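Local coordinates for putative uncharacterized protein (Enterococcus faecalis, PDB 4EC6) that is of unconfirmed function but probably serves, through this VirB8-like C-terminal domain, in the type IV secretion machinery that transfers a conjugative plasmid, at residues I57-F60 / G61-L65; S110-K114 / K115-V119. All blocks are in the same frame, centred on the assembly; numbering follows the deposited sequence.

Contact 1: I57-F60 / G61-L65; sequences IDTF and GRYFL
I57, D58, T59 and F60 offer their carbonyls to the amides of G61, R62, Y63 and F64, four residues on in each case, with F64 N to F60 O the straightest of the four bonds at 171°. This is one continuous alpha helix, 54-68, the N-terminal helix of an NTF2-like domain, lying against the curved antiparallel sheet. Its faces are sorted by chemistry. I57, F60 and F64 are bulky and apolar, as suits residues turned to strand 147-157, where F60 meets the ring of F147. T59 and Y63 run side by side, the threonine methyl CG2 lying 4.0 Å from Y63 CD2, while T59 O sits at the edge of the tyrosine ring in its plane. Both polar ends reach the second subunit: T59 OG1 bonds to Y107 O of that copy, and Y63 OH makes a weak bond to its N124 OD1. On the partly exposed side D58 and R62 form an i to i+4 salt bridge. With CG anti to the backbone N (chi1 169°), the D58 carboxylate comes to lie beside R62, whose extended chain reaches alongside; D58 OD1 takes R62 NE through its syn lone pair at 2.7 Å, within 9° of the guanidinium plane.

Contact 2: S110-K114 / K115-V119; sequences SEQTK and KGYSV
Q112 sets its CG over one face of the Y117 ring, 4.2 Å from the ring centroid and 23° off the normal, a CH-pi contact displaced toward the rim on the side of CZ. The glutamine runs aslant the tyrosine, with the amide and ring planes 42° apart. Q112 swings CG away from its own amide nitrogen while the Y117 ring stays beside its own, and stem and ring meet on one face of the hairpin. A long aliphatic stem with a polar end suits this exposed place, since its CG can lie on the ring while the polar end runs on past it, with Q112 NE2 3.8 Å from Y117 OH. S110 lies on the same face of the hairpin, where its OG comes 3.7 Å from Y117 CD1 and is also bonded to Q54 NE2 in the N-terminal helix. V119, buried, sets CG1 against S110 CB.

Strands 101-112 and 117-126 form an antiparallel beta hairpin here, in which S110 with V119 and Q112 with Y117 are non-hydrogen-bonded pairs flanking the hydrogen-bonded pair E111 and S118. S118 N bonds to E111 O at 2.8 Å, whereas the return bond from E111 N to S118 O is weak. Beyond the strands the turn is closed by T113 N, which bonds to G116 O at 2.9 Å. G116 takes an extended backbone conformation, with negative psi, that suits glycine. On the face carrying E111 and S118, T113 directs its methyl CG2 to within 4.1 Å of S118 CB.

Overall arrangement
Contact 1 is buried and contact 2 lies at the surface, their centres about 14 Å apart. The first belongs to a single helix, 54-68; the second joins the ends of two neighbouring strands, 101-112 and 117-126, at their turn. They meet where I57 packs CG2 on V119 CG1, 3.8 Å away, and brings CD1 toward the Y117 ring, so the N-terminal part of the helix packs on the hairpin near its turn. Contact 1 combines apolar packing on one side of the helix with a salt bridge on its partly exposed side, and faces a second subunit. Contact 2, untouched by other chains of the assembly, relies on backbone pairing and a glutamine stem over a ring, with lysines at its turn.

Contact 1: I57-F60 / G61-L65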
loop_
_atom_site.group_PDB
_atom_site.type_symbol
_atom_site.label_atom_id
_atom_site.label_comp_id
_atom_site.label_asym_id
_atom_site.label_seq_id
_atom_site.Cartn_x
_atom_site.Cartn_y
_atom_site.Cartn_z
ATOM N N ILE A 57 -4.000 12.093 1.216
ATOM C CA ILE A 57 -5.256 11.797 1.946
ATOM C C ILE A 57 -5.281 10.334 2.343
ATOM O O ILE A 57 -5.652 9.972 3.473
ATOM C CB ILE A 57 -6.571 11.977 1.156
ATOM C CG1 ILE A 57 -6.480 12.905 -0.042
ATOM C CG2 ILE A 57 -7.634 12.550 2.075
ATOM C CD1 ILE A 57 -6.951 14.334 0.250
ATOM N N ASP A 58 -4.889 9.488 1.393
ATOM C CA ASP A 58 -4.818 8.058 1.590
ATOM C C ASP A 58 -4.003 7.691 2.822
ATOM O O ASP A 58 -4.490 7.007 3.705
ATOM C CB ASP A 58 -4.233 7.487 0.301
ATOM C CG ASP A 58 -3.815 6.031 0.379
ATOM O OD1 ASP A 58 -3.820 5.360 1.453
ATOM O OD2 ASP A 58 -3.449 5.563 -0.716
ATOM N N THR A 59 -2.768 8.183 2.896
ATOM C CA THR A 59 -1.879 7.934 4.019
ATOM C C THR A 59 -2.446 8.471 5.314
ATOM O O THR A 59 -2.444 7.781 6.350
ATOM C CB THR A 59 -0.503 8.561 3.742
ATOM O OG1 THR A 59 0.120 7.829 2.700
ATOM C CG2 THR A 59 0.404 8.494 4.929
ATOM N N PHE A 60 -2.933 9.701 5.284
ATOM C CA PHE A 60 -3.582 10.251 6.470
ATOM C C PHE A 60 -4.696 9.298 6.962
ATOM O O PHE A 60 -4.780 8.956 8.153
ATOM C CB PHE A 60 -4.149 11.633 6.170
ATOM C CG PHE A 60 -4.953 12.201 7.276
ATOM C CD1 PHE A 60 -4.345 12.785 8.384
ATOM C CD2 PHE A 60 -6.311 12.149 7.237
ATOM C CE1 PHE A 60 -5.106 13.296 9.424
ATOM C CE2 PHE A 60 -7.068 12.675 8.282
ATOM C CZ PHE A 60 -6.473 13.257 9.364
ATOM N N GLY A 61 -5.543 8.863 6.038
ATOM C CA GLY A 61 -6.633 8.002 6.429
ATOM C C GLY A 61 -6.120 6.719 7.060
ATOM O O GLY A 61 -6.734 6.182 8.003
ATOM N N ARG A 62 -4.982 6.219 6.589
ATOM C CA ARG A 62 -4.452 4.977 7.168
ATOM C C ARG A 62 -4.057 5.169 8.598
ATOM O O ARG A 62 -4.307 4.307 9.427
ATOM C CB ARG A 62 -3.296 4.419 6.345
ATOM C CG ARG A 62 -3.766 3.671 5.110
ATOM C CD ARG A 62 -2.643 3.696 4.097
ATOM N NE ARG A 62 -3.028 3.121 2.807
ATOM C CZ ARG A 62 -3.100 1.799 2.586
ATOM N NH1 ARG A 62 -2.853 0.935 3.569
ATOM N NH2 ARG A 62 -3.439 1.337 1.413
ATOM N N TYR A 63 -3.407 6.307 8.877
ATOM C CA TYR A 63 -2.930 6.602 10.206
ATOM C C TYR A 63 -4.116 6.728 11.152
ATOM O O TYR A 63 -4.176 6.016 12.171
ATOM C CB TYR A 63 -2.033 7.813 10.211
ATOM C CG TYR A 63 -0.574 7.461 10.051
ATOM C CD1 TYR A 63 0.223 7.103 11.154
ATOM C CD2 TYR A 63 -0.010 7.429 8.806
ATOM C CE1 TYR A 63 1.554 6.763 10.993
ATOM C CE2 TYR A 63 1.298 7.072 8.625
ATOM C CZ TYR A 63 2.085 6.752 9.704
ATOM O OH TYR A 63 3.403 6.422 9.442
ATOM N N PHE A 64 -5.108 7.515 10.756
ATOM C CA PHE A 64 -6.362 7.568 11.491
ATOM C C PHE A 64 -6.953 6.178 11.725
ATOM O O PHE A 64 -7.390 5.916 12.838
ATOM C CB PHE A 64 -7.384 8.478 10.792
ATOM C CG PHE A 64 -8.799 8.382 11.347
ATOM C CD1 PHE A 64 -9.122 8.921 12.584
ATOM C CD2 PHE A 64 -9.817 7.788 10.597
ATOM C CE1 PHE A 64 -10.415 8.863 13.070
ATOM C CE2 PHE A 64 -11.095 7.705 11.087
ATOM C CZ PHE A 64 -11.399 8.252 12.329
ATOM N N LEU A 65 -6.999 5.310 10.713
ATOM C CA LEU A 65 -7.622 3.984 10.925
ATOM C C LEU A 65 -6.940 3.120 12.013
ATOM O O LEU A 65 -7.576 2.376 12.751
ATOM C CB LEU A 65 -7.737 3.212 9.613
ATOM C CG LEU A 65 -8.833 3.729 8.695
ATOM C CD1 LEU A 65 -8.752 3.162 7.289
ATOM C CD2 LEU A 65 -10.161 3.365 9.296
#

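Contact 2: S110-K114 / K115-V119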
loop_
_atom_site.group_PDB
_atom_site.type_symbol
_atom_site.label_atom_id
_atom_site.label_comp_id
_atom_site.label_asym_id
_atom_site.label_seq_id
_atom_site.Cartn_x
_atom_site.Cartn_y
_atom_site.Cartn_z
ATOM N N SER A 110 -11.415 8.317 -3.451
ATOM C CA SER A 110 -12.079 9.439 -2.846
ATOM C C SER A 110 -13.016 10.084 -3.821
ATOM O O SER A 110 -13.010 9.793 -4.990
ATOM C CB SER A 110 -11.038 10.456 -2.405
ATOM O OG SER A 110 -10.451 10.957 -3.569
ATOM N N GLU A 111 -13.793 11.013 -3.311
ATOM C CA GLU A 111 -14.876 11.633 -3.999
ATOM C C GLU A 111 -14.867 13.014 -3.391
ATOM O O GLU A 111 -14.973 13.187 -2.159
ATOM C CB GLU A 111 -16.162 10.886 -3.646
ATOM C CG GLU A 111 -17.320 11.072 -4.583
ATOM C CD GLU A 111 -17.004 10.588 -5.989
ATOM O OE1 GLU A 111 -17.066 9.347 -6.212
ATOM O OE2 GLU A 111 -16.695 11.451 -6.867
ATOM N N GLN A 112 -14.722 14.019 -4.247
ATOM C CA GLN A 112 -14.710 15.374 -3.759
ATOM C C GLN A 112 -16.055 15.784 -3.121
ATOM O O GLN A 112 -17.111 15.411 -3.613
ATOM C CB GLN A 112 -14.285 16.315 -4.854
ATOM C CG GLN A 112 -13.806 17.629 -4.300
ATOM C CD GLN A 112 -13.540 18.687 -5.356
ATOM O OE1 GLN A 112 -14.311 18.861 -6.320
ATOM N NE2 GLN A 112 -12.474 19.451 -5.136
ATOM N N THR A 113 -15.989 16.481 -1.992
ATOM C CA THR A 113 -17.146 17.087 -1.344
ATOM C C THR A 113 -16.950 18.608 -1.362
ATOM O O THR A 113 -15.912 19.129 -1.842
ATOM C CB THR A 113 -17.258 16.689 0.141
ATOM O OG1 THR A 113 -16.044 17.071 0.821
ATOM C CG2 THR A 113 -17.455 15.216 0.279
ATOM N N LYS A 114 -17.927 19.316 -0.805
ATOM C CA LYS A 114 -17.899 20.772 -0.796
ATOM C C LYS A 114 -16.639 21.343 -0.161
ATOM O O LYS A 114 -16.053 22.260 -0.722
ATOM C CB LYS A 114 -19.202 21.361 -0.257
ATOM C CG LYS A 114 -20.239 21.428 -1.384
ATOM C CD LYS A 114 -21.698 21.305 -0.962
ATOM C CE LYS A 114 -22.567 21.082 -2.198
ATOM N NZ LYS A 114 -23.958 20.661 -1.851
ATOM N N LYS A 115 -16.172 20.768 0.948
ATOM C CA LYS A 115 -14.948 21.295 1.578
ATOM C C LYS A 115 -13.829 20.276 1.736
ATOM O O LYS A 115 -12.747 20.582 2.266
ATOM C CB LYS A 115 -15.255 22.051 2.886
ATOM C CG LYS A 115 -16.718 22.000 3.292
ATOM C CD LYS A 115 -17.079 20.562 3.650
ATOM C CE LYS A 115 -18.363 20.074 3.006
ATOM N NZ LYS A 115 -18.220 18.614 2.751
ATOM N N GLY A 116 -14.061 19.064 1.248
ATOM C CA GLY A 116 -13.020 18.091 1.337
ATOM C C GLY A 116 -13.200 16.919 0.421
ATOM O O GLY A 116 -13.459 17.059 -0.794
ATOM N N TYR A 117 -13.006 15.752 1.015
ATOM C CA TYR A 117 -13.082 14.526 0.289
ATOM C C TYR A 117 -13.737 13.502 1.141
ATOM O O TYR A 117 -13.487 13.448 2.332
ATOM C CB TYR A 117 -11.687 14.073 -0.085
ATOM C CG TYR A 117 -11.149 14.866 -1.222
ATOM C CD1 TYR A 117 -11.282 14.400 -2.521
ATOM C CD2 TYR A 117 -10.512 16.106 -1.021
ATOM C CE1 TYR A 117 -10.787 15.119 -3.582
ATOM C CE2 TYR A 117 -9.995 16.828 -2.088
ATOM C CZ TYR A 117 -10.156 16.322 -3.353
ATOM O OH TYR A 117 -9.701 17.001 -4.457
ATOM N N SER A 118 -14.599 12.713 0.525
ATOM C CA SER A 118 -15.089 11.496 1.120
ATOM C C SER A 118 -14.122 10.370 0.694
ATOM O O SER A 118 -13.895 10.162 -0.513
ATOM C CB SER A 118 -16.496 11.221 0.602
ATOM O OG SER A 118 -16.939 9.991 1.118
ATOM N N VAL A 119 -13.525 9.672 1.670
ATOM C CA VAL A 119 -12.566 8.613 1.338
ATOM C C VAL A 119 -13.124 7.239 1.677
ATOM O O VAL A 119 -13.860 7.074 2.636
ATOM C CB VAL A 119 -11.161 8.828 1.987
ATOM C CG1 VAL A 119 -10.675 10.226 1.751
ATOM C CG2 VAL A 119 -11.171 8.605 3.485
#